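Local coordinates for protein ChiX (PDB 5OPZ) that hydrolyses peptidoglycan as a zinc-dependent L-Ala D-Glu endopeptidase and is required for chitinase secretion by Serratia marcescens, at residues R69-T74 and H127-F132; V46-R51 and A77-A82; H26-R31 and C109-E114; S40-S45 and Y95-V100. All blocks are in the same frame, centred on the assembly; numbering follows the deposited sequence.

Overall arrangement
Four strands, ordered 44-48, 77-82, 127-130, 113-115, make one antiparallel sheet that all four contacts reach. Contacts 1 and 2, with centres about 11 Å apart, supply the three protein ligands of the zinc: two histidines from contact 1, the aspartate from contact 2. Strands 77-82 and 127-130 are neighbours, so backbone bonds tie these two contacts directly. Contact 3 sets the start of helix 27-39 against the chain leaving helix 92-109, contact 4 the chain leaving helix 27-39 against helix 92-109; their centres lie about 16 Å apart, without touching. Along the chain, contact 3 spans contacts 2 and 4, whereas contact 1 interleaves with every other. Distant segments thus build the metal site on a helix-backed sheet.

Contact 1. Residues R69-T74 and H127-F132; sequences RSRHLT and HFQLTF. With ZN (zinc ion), chain C.
Two of the three protein ligands of the zinc site meet here, His-72 from the loop before strand 77-82 and His-127 from strand 127-130. His-72 binds through NE2 and His-127 through ND1, the bond from His-127 ND1 to zinc being 2.0 Å; Asp-79 is the third ligand. The imidazole planes stand 67° apart, an oblique pairing brought about by the shared metal. His-127 CG lies anti to the backbone N (chi1 -177°), which carries the ring toward the zinc, and the far nitrogen is held in turn: His-127 NE2 donates to Gln-129 OE1 at 2.7 Å, close to the ring plane. His-72 ND1 is likewise bound, to the carbonyl of Gly-49. Farther from the metal, the ring of Phe-132 is sandwiched between two guanidinium groups. Arg-69 lies flat on one face, its plane within 3° of the ring, with CZ 4.0 Å from the Phe-132 centroid. On the opposite face Arg-71 stacks less evenly, tilted against the ring, with its CZ 3.9 Å from that centroid and its CD making a CH-pi contact. Bends at chi2 and chi3 fold the Arg-71 chain past Gln-129, and NH1 donates to Leu-130 O at 3.0 Å, approaching from above the carbonyl plane; NH2 bonds Tyr-135 O. The pi faces of the single ring between them probably stabilise both positive charges. Because the nitrogen of each histidine that faces away from zinc has a hydrogen-bond acceptor, ring rotation is restrained and each imidazole is set to present its other nitrogen to the metal.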
loop_
_atom_site.group_PDB
_atom_site.type_symbol
_atom_site.label_atom_id
_atom_site.label_comp_id
_atom_site.label_asym_id
_atom_site.label_seq_id
_atom_site.Cartn_x
_atom_site.Cartn_y
_atom_site.Cartn_z
ATOM N N ARG A 69 14.827 -5.470 -9.470
ATOM C CA ARG A 69 13.630 -4.965 -10.117
ATOM C C ARG A 69 12.503 -5.004 -9.092
ATOM O O ARG A 69 12.137 -6.058 -8.563
ATOM C CB ARG A 69 13.298 -5.813 -11.341
ATOM C CG ARG A 69 12.114 -5.321 -12.182
ATOM C CD ARG A 69 12.038 -6.183 -13.466
ATOM N NE ARG A 69 10.747 -6.796 -13.814
ATOM C CZ ARG A 69 9.993 -6.517 -14.880
ATOM N NH1 ARG A 69 10.299 -5.541 -15.739
ATOM N NH2 ARG A 69 8.869 -7.211 -15.082
ATOM N N SER A 70 12.012 -3.845 -8.734
ATOM C CA SER A 70 10.872 -3.737 -7.809
ATOM C C SER A 70 9.945 -2.663 -8.305
ATOM O O SER A 70 10.395 -1.573 -8.699
ATOM C CB SER A 70 11.327 -3.355 -6.407
ATOM O OG SER A 70 10.256 -2.910 -5.592
ATOM N N ARG A 71 8.657 -2.918 -8.195
ATOM C CA ARG A 71 7.668 -1.897 -8.518
ATOM C C ARG A 71 7.798 -0.693 -7.592
ATOM O O ARG A 71 7.383 0.393 -7.926
ATOM C CB ARG A 71 6.281 -2.487 -8.464
ATOM C CG ARG A 71 5.997 -3.602 -9.464
ATOM C CD ARG A 71 5.049 -3.164 -10.569
ATOM N NE ARG A 71 5.707 -2.285 -11.512
ATOM C CZ ARG A 71 5.113 -1.791 -12.575
ATOM N NH1 ARG A 71 3.819 -2.000 -12.778
ATOM N NH2 ARG A 71 5.814 -1.110 -13.460
ATOM N N HIS A 72 8.392 -0.856 -6.400
ATOM C CA HIS A 72 8.566 0.304 -5.555
ATOM C C HIS A 72 9.561 1.322 -6.059
ATOM O O HIS A 72 9.476 2.480 -5.684
ATOM C CB HIS A 72 9.015 -0.093 -4.151
ATOM C CG HIS A 72 7.956 -0.698 -3.282
ATOM N ND1 HIS A 72 7.113 0.059 -2.498
ATOM C CD2 HIS A 72 7.624 -1.991 -3.028
ATOM C CE1 HIS A 72 6.296 -0.719 -1.820
ATOM N NE2 HIS A 72 6.591 -1.968 -2.111
ATOM N N LEU A 73 10.531 0.869 -6.862
ATOM C CA LEU A 73 11.546 1.766 -7.342
ATOM C C LEU A 73 11.058 2.811 -8.311
ATOM O O LEU A 73 11.627 3.888 -8.382
ATOM C CB LEU A 73 12.661 0.972 -8.044
ATOM C CG LEU A 73 13.547 0.114 -7.141
ATOM C CD1 LEU A 73 14.526 -0.688 -7.958
ATOM C CD2 LEU A 73 14.300 0.973 -6.179
ATOM N N THR A 74 10.017 2.464 -9.061
ATOM C CA THR A 74 9.543 3.270 -10.170
ATOM C C THR A 74 8.252 4.029 -9.813
ATOM O O THR A 74 7.733 4.747 -10.628
ATOM C CB THR A 74 9.301 2.349 -11.370
ATOM O OG1 THR A 74 8.469 1.260 -10.941
ATOM C CG2 THR A 74 10.592 1.816 -11.959
ATOM N N HIS A 127 1.357 -5.056 0.762
ATOM C CA HIS A 127 1.799 -4.649 -0.552
ATOM C C HIS A 127 0.689 -4.532 -1.538
ATOM O O HIS A 127 -0.093 -5.453 -1.716
ATOM C CB HIS A 127 2.830 -5.676 -1.024
ATOM C CG HIS A 127 3.461 -5.359 -2.351
ATOM N ND1 HIS A 127 4.548 -4.534 -2.492
ATOM C CD2 HIS A 127 3.030 -5.611 -3.600
ATOM C CE1 HIS A 127 4.844 -4.382 -3.761
ATOM N NE2 HIS A 127 3.911 -5.000 -4.452
ATOM N N PHE A 128 0.646 -3.382 -2.217
ATOM C CA PHE A 128 -0.262 -3.170 -3.352
ATOM C C PHE A 128 0.556 -2.610 -4.541
ATOM O O PHE A 128 1.455 -1.777 -4.307
ATOM C CB PHE A 128 -1.380 -2.199 -3.035
ATOM C CG PHE A 128 -2.311 -2.669 -1.979
ATOM C CD1 PHE A 128 -2.023 -2.533 -0.637
ATOM C CD2 PHE A 128 -3.405 -3.401 -2.328
ATOM C CE1 PHE A 128 -2.914 -2.949 0.336
ATOM C CE2 PHE A 128 -4.328 -3.796 -1.388
ATOM C CZ PHE A 128 -4.062 -3.607 -0.048
ATOM N N GLN A 129 0.213 -2.991 -5.772
ATOM C CA GLN A 129 0.953 -2.454 -6.929
ATOM C C GLN A 129 0.065 -2.346 -8.139
ATOM O O GLN A 129 -0.866 -3.116 -8.327
ATOM C CB GLN A 129 2.215 -3.270 -7.262
ATOM C CG GLN A 129 1.915 -4.694 -7.690
ATOM C CD GLN A 129 3.143 -5.470 -7.948
ATOM O OE1 GLN A 129 4.071 -5.492 -7.148
ATOM N NE2 GLN A 129 3.208 -6.084 -9.127
ATOM N N LEU A 130 0.469 -1.422 -9.011
ATOM C CA LEU A 130 -0.042 -1.422 -10.374
ATOM C C LEU A 130 0.595 -2.579 -11.156
ATOM O O LEU A 130 1.727 -2.980 -10.876
ATOM C CB LEU A 130 0.310 -0.119 -11.083
ATOM C CG LEU A 130 -0.293 1.152 -10.439
ATOM C CD1 LEU A 130 0.236 2.404 -11.101
ATOM C CD2 LEU A 130 -1.821 1.129 -10.483
ATOM N N THR A 131 -0.133 -3.152 -12.108
ATOM C CA THR A 131 0.389 -4.321 -12.823
ATOM C C THR A 131 1.433 -3.922 -13.850
ATOM O O THR A 131 1.365 -2.829 -14.428
ATOM C CB THR A 131 -0.666 -5.187 -13.538
ATOM O OG1 THR A 131 -1.210 -4.516 -14.649
ATOM C CG2 THR A 131 -1.766 -5.563 -12.672
ATOM N N PHE A 132 2.362 -4.844 -14.088
ATOM C CA PHE A 132 3.303 -4.692 -15.202
ATOM C C PHE A 132 2.611 -4.642 -16.556
ATOM O O PHE A 132 3.061 -3.889 -17.435
ATOM C CB PHE A 132 4.345 -5.799 -15.183
ATOM C CG PHE A 132 5.464 -5.570 -14.200
ATOM C CD1 PHE A 132 6.428 -4.589 -14.402
ATOM C CD2 PHE A 132 5.579 -6.359 -13.068
ATOM C CE1 PHE A 132 7.495 -4.403 -13.510
ATOM C CE2 PHE A 132 6.644 -6.193 -12.172
ATOM C CZ PHE A 132 7.574 -5.177 -12.381
HETATM ZN ZN ZN C . 5.854 -3.704 -1.147
#

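Contact 2. Residues V46-R51 and A77-A82; sequences VSEGLR and AVDVVA. With ZN (zinc ion), chain C.
Asp-79 on strand 77-82 faces Glu-48 and Arg-51 of the neighbouring segment while giving OD1 to the zinc at 2.0 Å; His-72 and His-127 complete the protein ligands. Its second oxygen is the one turned to the opposite segment. A water donates to Asp-79 OD2 at 2.7 Å and also to Glu-48 OE1, joining two carboxylates that run alongside each other in the same direction, with planes 81° apart. Arg-51 NH2 adds a long salt bridge to Asp-79 OD2, 3.9 Å, and may offset part of the negative charge there. That arginine is itself positioned by Glu-48: NE and NH2 grip the carboxylate side-on, NE reaching Glu-48 OE2 at 2.9 Å and NH2 reaching OE1, both from above the carboxylate plane although nearly within the guanidinium plane. Glu-48 is extended from CA outward (chi1 -173°), which carries its carboxylate to the arginine, and Gln-56 takes Arg-51 NH1. Beneath this charged layer the backbones pair. Asp-79 N donates to Glu-48 O at 2.8 Å, nearly along the C=O axis, while Asp-79 O accepts from Ser-47 N at 2.8 Å and, weakly, from Glu-48 N. A second water links Ser-47 OG to Val-80 O. On the other face of the sheet Val-46 CG1 packs on Val-78 CB, 4.0 Å away, and helix 27-39 covers them with Ile-33. Ser-47 and Glu-48 both facing Asp-79 form a classic beta bulge in an antiparallel pair, built here beside the zinc site of a peptidase related to the D-alanyl-D-alanine carboxypeptidases.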
loop_
_atom_site.group_PDB
_atom_site.type_symbol
_atom_site.label_atom_id
_atom_site.label_comp_id
_atom_site.label_asym_id
_atom_site.label_seq_id
_atom_site.Cartn_x
_atom_site.Cartn_y
_atom_site.Cartn_z
ATOM N N VAL A 46 0.455 4.797 4.599
ATOM C CA VAL A 46 1.404 4.237 3.640
ATOM C C VAL A 46 2.759 4.291 4.341
ATOM O O VAL A 46 3.277 5.391 4.614
ATOM C CB VAL A 46 1.416 5.043 2.331
ATOM C CG1 VAL A 46 2.549 4.593 1.433
ATOM C CG2 VAL A 46 0.067 4.900 1.643
ATOM N N SER A 47 3.334 3.106 4.608
ATOM C CA SER A 47 4.630 3.031 5.272
ATOM C C SER A 47 5.805 3.171 4.327
ATOM O O SER A 47 6.870 3.652 4.712
ATOM C CB SER A 47 4.770 1.758 6.108
ATOM O OG SER A 47 4.835 0.621 5.285
ATOM N N GLU A 48 5.607 2.749 3.077
ATOM C CA GLU A 48 6.618 2.856 2.041
ATOM C C GLU A 48 5.962 2.983 0.657
ATOM O O GLU A 48 5.104 2.198 0.310
ATOM C CB GLU A 48 7.572 1.666 2.097
ATOM C CG GLU A 48 8.751 1.806 1.150
ATOM C CD GLU A 48 9.789 0.702 1.276
ATOM O OE1 GLU A 48 9.513 -0.440 1.718
ATOM O OE2 GLU A 48 10.932 0.955 0.839
ATOM N N GLY A 49 6.331 4.030 -0.055
ATOM C CA GLY A 49 5.932 4.195 -1.465
ATOM C C GLY A 49 7.163 3.986 -2.311
ATOM O O GLY A 49 7.555 2.838 -2.550
ATOM N N LEU A 50 7.790 5.081 -2.716
ATOM C CA LEU A 50 9.050 5.007 -3.440
ATOM C C LEU A 50 10.145 4.436 -2.530
ATOM O O LEU A 50 10.215 4.711 -1.330
ATOM C CB LEU A 50 9.358 6.382 -4.039
ATOM C CG LEU A 50 10.516 6.590 -4.999
ATOM C CD1 LEU A 50 10.402 5.831 -6.318
ATOM C CD2 LEU A 50 10.681 8.087 -5.252
ATOM N N ARG A 51 10.920 3.542 -3.105
ATOM C CA ARG A 51 12.039 2.919 -2.433
ATOM C C ARG A 51 13.285 3.274 -3.230
ATOM O O ARG A 51 13.248 3.301 -4.446
ATOM C CB ARG A 51 11.821 1.411 -2.404
ATOM C CG ARG A 51 12.901 0.595 -1.703
ATOM C CD ARG A 51 12.595 -0.884 -1.813
ATOM N NE ARG A 51 11.440 -1.249 -0.993
ATOM C CZ ARG A 51 10.716 -2.356 -1.158
ATOM N NH1 ARG A 51 10.971 -3.223 -2.124
ATOM N NH2 ARG A 51 9.705 -2.594 -0.350
ATOM N N ALA A 77 4.221 0.952 -6.526
ATOM C CA ALA A 77 3.770 0.145 -5.402
ATOM C C ALA A 77 3.786 0.926 -4.118
ATOM O O ALA A 77 4.522 1.888 -3.958
ATOM C CB ALA A 77 4.663 -1.076 -5.277
ATOM N N VAL A 78 2.940 0.502 -3.193
ATOM C CA VAL A 78 2.929 0.986 -1.817
ATOM C C VAL A 78 2.833 -0.211 -0.883
ATOM O O VAL A 78 2.203 -1.223 -1.219
ATOM C CB VAL A 78 1.764 1.965 -1.531
ATOM C CG1 VAL A 78 1.919 3.216 -2.390
ATOM C CG2 VAL A 78 0.429 1.321 -1.771
ATOM N N ASP A 79 3.433 -0.045 0.302
ATOM C CA ASP A 79 3.140 -0.886 1.465
ATOM C C ASP A 79 2.353 -0.056 2.466
ATOM O O ASP A 79 2.763 1.040 2.782
ATOM C CB ASP A 79 4.436 -1.379 2.071
ATOM C CG ASP A 79 5.168 -2.385 1.227
ATOM O OD1 ASP A 79 4.672 -2.848 0.210
ATOM O OD2 ASP A 79 6.290 -2.741 1.583
ATOM N N VAL A 80 1.225 -0.592 2.876
ATOM C CA VAL A 80 0.395 0.062 3.857
ATOM C C VAL A 80 0.655 -0.544 5.234
ATOM O O VAL A 80 1.144 -1.649 5.373
ATOM C CB VAL A 80 -1.116 -0.023 3.548
ATOM C CG1 VAL A 80 -1.410 0.542 2.162
ATOM C CG2 VAL A 80 -1.637 -1.438 3.637
ATOM N N VAL A 81 0.347 0.242 6.244
ATOM C CA VAL A 81 0.409 -0.200 7.623
ATOM C C VAL A 81 -0.956 0.079 8.271
ATOM O O VAL A 81 -1.448 1.238 8.247
ATOM C CB VAL A 81 1.569 0.428 8.416
ATOM C CG1 VAL A 81 1.523 1.912 8.439
ATOM C CG2 VAL A 81 1.624 -0.134 9.828
ATOM N N ALA A 82 -1.556 -0.978 8.856
ATOM C CA ALA A 82 -2.855 -0.804 9.552
ATOM C C ALA A 82 -2.632 -0.069 10.875
ATOM O O ALA A 82 -1.688 -0.391 11.601
ATOM C CB ALA A 82 -3.467 -2.139 9.831
HETATM ZN ZN ZN C . 5.854 -3.704 -1.147
HETATM O O HOH W 1 3.910 -1.835 5.794
HETATM O O HOH W 2 8.057 -1.852 3.390
#

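Contact 3. Residues H26-R31 and C109-E114; sequences HPDLVR and CGIIVE
The carboxylate of Asp-28, whose side chain meets Ile-111, is gripped from two sources. Arg-31 NH2, in the conformer described, one of two, forms a salt bridge with Asp-28 OD1 at 3.0 Å, meeting the oxygen from above the carboxylate plane. Asp-28 OD2 is taken by the hydroxyl of Tyr-135, so in that conformer both carboxylate oxygens have partners. The same conformer leaves its helix with CG anti to the backbone N (chi1 -173°), then bends at chi2 and chi3, turning the guanidinium back along its own helix and leaving Arg-31 NH1 3.7 Å from Cys-109 SG, an oblique approach. A water donates to Cys-109 O at 2.6 Å; its link to Arg-31 is doubtful. The apolar part of the contact lies alongside: the tip of Ile-111, CD1, comes within 3.8 Å of Asp-28 CB, and Leu-29 CD1 touches Val-113 CG1 at 4.3 Å. Each segment also carries a helix end. His-26 is the N-cap of helix 27-39, its ND1 accepting from Asp-28 N in the ring plane at 3.0 Å; Gly-110, with positive phi, closes helix 92-109 in a Schellman motif. The start of helix 27-39 thus packs against the chain that runs from the end of helix 92-109 into edge strand 113-115. Val-32 of the first helix touches Cys-109, Ile-111 and Val-113, while Leu-130 of the neighbouring strand 127-130 meets both Leu-29 and Ile-111.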
loop_
_atom_site.group_PDB
_atom_site.type_symbol
_atom_site.label_atom_id
_atom_site.label_comp_id
_atom_site.label_asym_id
_atom_site.label_seq_id
_atom_site.Cartn_x
_atom_site.Cartn_y
_atom_site.Cartn_z
ATOM N N HIS A 26 3.235 6.766 -8.489
ATOM C CA HIS A 26 2.479 6.969 -9.736
ATOM C C HIS A 26 1.129 7.603 -9.438
ATOM O O HIS A 26 0.416 7.076 -8.579
ATOM C CB HIS A 26 2.267 5.640 -10.447
ATOM C CG HIS A 26 1.785 5.778 -11.854
ATOM N ND1 HIS A 26 0.496 6.159 -12.160
ATOM C CD2 HIS A 26 2.431 5.668 -13.034
ATOM C CE1 HIS A 26 0.371 6.271 -13.470
ATOM N NE2 HIS A 26 1.528 5.952 -14.021
ATOM N N PRO A 27 0.762 8.708 -10.118
ATOM C CA PRO A 27 -0.510 9.359 -9.814
ATOM C C PRO A 27 -1.736 8.455 -9.817
ATOM O O PRO A 27 -2.681 8.743 -9.096
ATOM C CB PRO A 27 -0.588 10.476 -10.862
ATOM C CG PRO A 27 0.832 10.755 -11.242
ATOM C CD PRO A 27 1.546 9.445 -11.133
ATOM N N ASP A 28 -1.791 7.437 -10.661
ATOM C CA ASP A 28 -2.939 6.565 -10.720
ATOM C C ASP A 28 -3.049 5.695 -9.464
ATOM O O ASP A 28 -4.164 5.488 -8.945
ATOM C CB ASP A 28 -2.976 5.721 -11.978
ATOM C CG ASP A 28 -3.228 6.558 -13.230
ATOM O OD1 ASP A 28 -3.591 7.768 -13.123
ATOM O OD2 ASP A 28 -3.067 5.960 -14.307
ATOM N N LEU A 29 -1.904 5.223 -8.946
ATOM C CA LEU A 29 -1.954 4.484 -7.681
ATOM C C LEU A 29 -2.293 5.425 -6.525
ATOM O O LEU A 29 -3.017 5.070 -5.619
ATOM C CB LEU A 29 -0.634 3.739 -7.483
ATOM C CG LEU A 29 -0.599 2.857 -6.226
ATOM C CD1 LEU A 29 -1.686 1.834 -6.169
ATOM C CD2 LEU A 29 0.744 2.119 -6.169
ATOM N N VAL A 30 -1.760 6.643 -6.562
ATOM C CA VAL A 30 -2.120 7.606 -5.547
ATOM C C VAL A 30 -3.633 7.825 -5.508
ATOM O O VAL A 30 -4.238 7.883 -4.437
ATOM C CB VAL A 30 -1.417 8.953 -5.762
ATOM C CG1 VAL A 30 -1.918 10.017 -4.776
ATOM C CG2 VAL A 30 0.083 8.774 -5.623
ATOM N N ARG A 31 -4.230 7.954 -6.688
ATOM C CA ARG A 31 -5.669 8.221 -6.737
ATOM C C ARG A 31 -6.456 7.070 -6.077
ATOM O O ARG A 31 -7.357 7.304 -5.249
ATOM C CB ARG A 31 -6.062 8.430 -8.179
ATOM C CG ARG A 31 -7.488 8.879 -8.376
ATOM C CD ARG A 31 -7.539 9.855 -9.557
ATOM N NE ARG A 31 -6.840 9.295 -10.715
ATOM C CZ ARG A 31 -7.334 8.377 -11.548
ATOM N NH1 ARG A 31 -8.577 7.884 -11.413
ATOM N NH2 ARG A 31 -6.567 7.960 -12.548
ATOM N N CYS A 109 -12.006 3.337 -10.246
ATOM C CA CYS A 109 -11.068 4.081 -11.095
ATOM C C CYS A 109 -10.719 3.384 -12.381
ATOM O O CYS A 109 -10.006 3.953 -13.219
ATOM C CB CYS A 109 -9.761 4.373 -10.337
ATOM S SG CYS A 109 -9.954 5.483 -8.923
ATOM N N GLY A 110 -11.188 2.157 -12.559
ATOM C CA GLY A 110 -10.912 1.439 -13.774
ATOM C C GLY A 110 -9.487 0.925 -13.855
ATOM O O GLY A 110 -8.938 0.796 -14.972
ATOM N N ILE A 111 -8.873 0.618 -12.702
ATOM C CA ILE A 111 -7.455 0.222 -12.638
ATOM C C ILE A 111 -7.350 -1.045 -11.830
ATOM O O ILE A 111 -7.879 -1.096 -10.742
ATOM C CB ILE A 111 -6.645 1.320 -11.929
ATOM C CG1 ILE A 111 -6.651 2.606 -12.745
ATOM C CG2 ILE A 111 -5.217 0.875 -11.618
ATOM C CD1 ILE A 111 -6.237 3.787 -11.951
ATOM N N ILE A 112 -6.624 -2.042 -12.303
ATOM C CA ILE A 112 -6.359 -3.250 -11.508
ATOM C C ILE A 112 -5.209 -2.938 -10.539
ATOM O O ILE A 112 -4.159 -2.437 -10.939
ATOM C CB ILE A 112 -6.047 -4.432 -12.444
ATOM C CG1 ILE A 112 -7.292 -4.814 -13.247
ATOM C CG2 ILE A 112 -5.516 -5.610 -11.652
ATOM C CD1 ILE A 112 -6.986 -5.801 -14.355
ATOM N N VAL A 113 -5.414 -3.231 -9.250
ATOM C CA VAL A 113 -4.316 -3.124 -8.290
ATOM C C VAL A 113 -4.105 -4.497 -7.703
ATOM O O VAL A 113 -5.007 -5.039 -7.110
ATOM C CB VAL A 113 -4.602 -2.070 -7.191
ATOM C CG1 VAL A 113 -3.509 -2.035 -6.117
ATOM C CG2 VAL A 113 -4.792 -0.711 -7.862
ATOM N N GLU A 114 -2.896 -5.025 -7.800
ATOM C CA GLU A 114 -2.555 -6.329 -7.248
ATOM C C GLU A 114 -2.208 -6.158 -5.787
ATOM O O GLU A 114 -1.572 -5.188 -5.395
ATOM C CB GLU A 114 -1.361 -6.943 -7.972
ATOM C CG GLU A 114 -1.614 -7.395 -9.396
ATOM C CD GLU A 114 -0.354 -7.877 -10.113
ATOM O OE1 GLU A 114 0.583 -7.079 -10.359
ATOM O OE2 GLU A 114 -0.299 -9.075 -10.426
HETATM O O HOH W 3 -8.926 6.347 -13.299
#

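Contact 4. Residues S40-S45 and Y95-V100; sequences SLVPFS and YAQIAV
Segment 40-45 leaves helix 27-39 at Ser-40 and becomes extended at Phe-44, passing one side of helix 92-109, to which Tyr-95 to Val-100 belong. The backbones come nearest at Ser-40 and Ile-98, with 5.6 Å between their CA atoms. No direct hydrogen bond crosses, but a water does: it donates to Gln-97 O at 2.8 Å and accepts from Leu-41 N. The turn is braced from within, where Ser-40 OG donates to Val-42 O at 2.7 Å. Ile-98 is the main apolar partner, and its branches divide the work. CG2 sits over one face of the Phe-44 ring, 4.0 Å from the Phe-44 centroid and 11° off the ring normal, a CH-pi contact. CD1 reaches instead to the base of that side chain, 3.6 Å from Phe-44 CB, while CG1 lies 4.1 Å from Val-42 CB. Phe-44 CG falls between its backbone N and carbonyl carbon (chi1 71°), an orientation that lays the ring beside the isoleucine with one face turned to CG2. Val-42 crosses both helix side chains at about a right angle. Its CG2 rests on Gln-97, 3.7 Å from Gln-97 CB, and near the amide group as well; the end of that amide also approaches Leu-41, with Gln-97 OE1 3.9 Å from Leu-41 CB. Phe-44 extends on to Ile-33, Ala-36 and Leu-37 of helix 27-39 and to Val-80 of strand 77-82, while Ala-82 of that strand touches Val-42 and Ile-98, so the first strand, its neighbour and two helices converge here.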
loop_
_atom_site.group_PDB
_atom_site.type_symbol
_atom_site.label_atom_id
_atom_site.label_comp_id
_atom_site.label_asym_id
_atom_site.label_seq_id
_atom_site.Cartn_x
_atom_site.Cartn_y
_atom_site.Cartn_z
ATOM N N SER A 40 -12.094 2.394 3.701
ATOM C CA SER A 40 -11.638 1.378 4.647
ATOM C C SER A 40 -12.230 1.534 6.042
ATOM O O SER A 40 -12.223 2.628 6.581
ATOM C CB SER A 40 -10.130 1.444 4.772
ATOM O OG SER A 40 -9.661 0.383 5.579
ATOM N N LEU A 41 -12.721 0.438 6.617
ATOM C CA LEU A 41 -13.118 0.439 8.032
ATOM C C LEU A 41 -11.915 0.547 8.974
ATOM O O LEU A 41 -12.056 0.890 10.115
ATOM C CB LEU A 41 -13.985 -0.810 8.358
ATOM C CG LEU A 41 -15.474 -0.786 8.002
ATOM C CD1 LEU A 41 -16.193 0.186 8.934
ATOM C CD2 LEU A 41 -15.774 -0.460 6.552
ATOM N N VAL A 42 -10.770 0.138 8.491
ATOM C CA VAL A 42 -9.532 0.086 9.241
ATOM C C VAL A 42 -8.686 1.272 8.822
ATOM O O VAL A 42 -8.283 1.358 7.660
ATOM C CB VAL A 42 -8.788 -1.229 8.897
ATOM C CG1 VAL A 42 -7.449 -1.269 9.595
ATOM C CG2 VAL A 42 -9.667 -2.392 9.287
ATOM N N PRO A 43 -8.345 2.152 9.752
ATOM C CA PRO A 43 -7.394 3.210 9.407
ATOM C C PRO A 43 -6.052 2.631 8.989
ATOM O O PRO A 43 -5.644 1.579 9.487
ATOM C CB PRO A 43 -7.241 3.992 10.712
ATOM C CG PRO A 43 -8.413 3.617 11.545
ATOM C CD PRO A 43 -8.633 2.165 11.193
ATOM N N PHE A 44 -5.375 3.313 8.067
ATOM C CA PHE A 44 -4.067 2.879 7.590
ATOM C C PHE A 44 -3.275 4.049 7.097
ATOM O O PHE A 44 -3.851 5.095 6.731
ATOM C CB PHE A 44 -4.210 1.778 6.513
ATOM C CG PHE A 44 -4.748 2.268 5.185
ATOM C CD1 PHE A 44 -6.121 2.290 4.926
ATOM C CD2 PHE A 44 -3.885 2.611 4.173
ATOM C CE1 PHE A 44 -6.606 2.705 3.698
ATOM C CE2 PHE A 44 -4.387 3.008 2.946
ATOM C CZ PHE A 44 -5.739 3.062 2.707
ATOM N N SER A 45 -1.969 3.881 7.084
ATOM C CA SER A 45 -1.073 4.780 6.411
ATOM C C SER A 45 -0.265 4.045 5.382
ATOM O O SER A 45 -0.294 2.851 5.282
ATOM C CB SER A 45 -0.193 5.522 7.440
ATOM O OG SER A 45 0.633 6.513 6.829
ATOM N N TYR A 95 -5.409 -6.094 7.190
ATOM C CA TYR A 95 -4.969 -5.940 5.802
ATOM C C TYR A 95 -5.989 -6.479 4.828
ATOM O O TYR A 95 -6.188 -5.898 3.752
ATOM C CB TYR A 95 -3.579 -6.619 5.609
ATOM C CG TYR A 95 -2.574 -5.881 6.437
ATOM C CD1 TYR A 95 -2.390 -6.189 7.787
ATOM C CD2 TYR A 95 -1.913 -4.771 5.937
ATOM C CE1 TYR A 95 -1.615 -5.410 8.588
ATOM C CE2 TYR A 95 -1.090 -4.023 6.719
ATOM C CZ TYR A 95 -0.951 -4.331 8.075
ATOM O OH TYR A 95 -0.191 -3.489 8.870
ATOM N N ALA A 96 -6.707 -7.543 5.194
ATOM C CA ALA A 96 -7.817 -8.018 4.346
ATOM C C ALA A 96 -8.896 -6.944 4.193
ATOM O O ALA A 96 -9.468 -6.768 3.105
ATOM C CB ALA A 96 -8.368 -9.332 4.846
ATOM N N GLN A 97 -9.153 -6.243 5.291
ATOM C CA GLN A 97 -10.161 -5.183 5.229
ATOM C C GLN A 97 -9.695 -4.011 4.435
ATOM O O GLN A 97 -10.494 -3.415 3.702
ATOM C CB GLN A 97 -10.565 -4.764 6.638
ATOM C CG GLN A 97 -11.348 -5.832 7.390
ATOM C CD GLN A 97 -11.927 -5.336 8.689
ATOM O OE1 GLN A 97 -12.806 -4.513 8.671
ATOM N NE2 GLN A 97 -11.435 -5.857 9.815
ATOM N N ILE A 98 -8.437 -3.636 4.628
ATOM C CA ILE A 98 -7.846 -2.590 3.789
ATOM C C ILE A 98 -7.976 -2.968 2.310
ATOM O O ILE A 98 -8.303 -2.108 1.464
ATOM C CB ILE A 98 -6.394 -2.229 4.163
ATOM C CG1 ILE A 98 -6.366 -1.663 5.570
ATOM C CG2 ILE A 98 -5.770 -1.275 3.153
ATOM C CD1 ILE A 98 -5.011 -1.758 6.220
ATOM N N ALA A 99 -7.662 -4.212 1.968
ATOM C CA ALA A 99 -7.711 -4.634 0.582
ATOM C C ALA A 99 -9.127 -4.577 0.018
ATOM O O ALA A 99 -9.259 -4.364 -1.174
ATOM C CB ALA A 99 -7.116 -6.015 0.419
ATOM N N VAL A 100 -10.173 -4.776 0.827
ATOM C CA VAL A 100 -11.562 -4.581 0.329
ATOM C C VAL A 100 -11.707 -3.142 -0.188
ATOM O O VAL A 100 -12.297 -2.901 -1.257
ATOM C CB VAL A 100 -12.604 -4.852 1.421
ATOM C CG1 VAL A 100 -13.994 -4.376 1.076
ATOM C CG2 VAL A 100 -12.609 -6.331 1.705
HETATM O O HOH W 4 -12.695 -2.048 4.842
#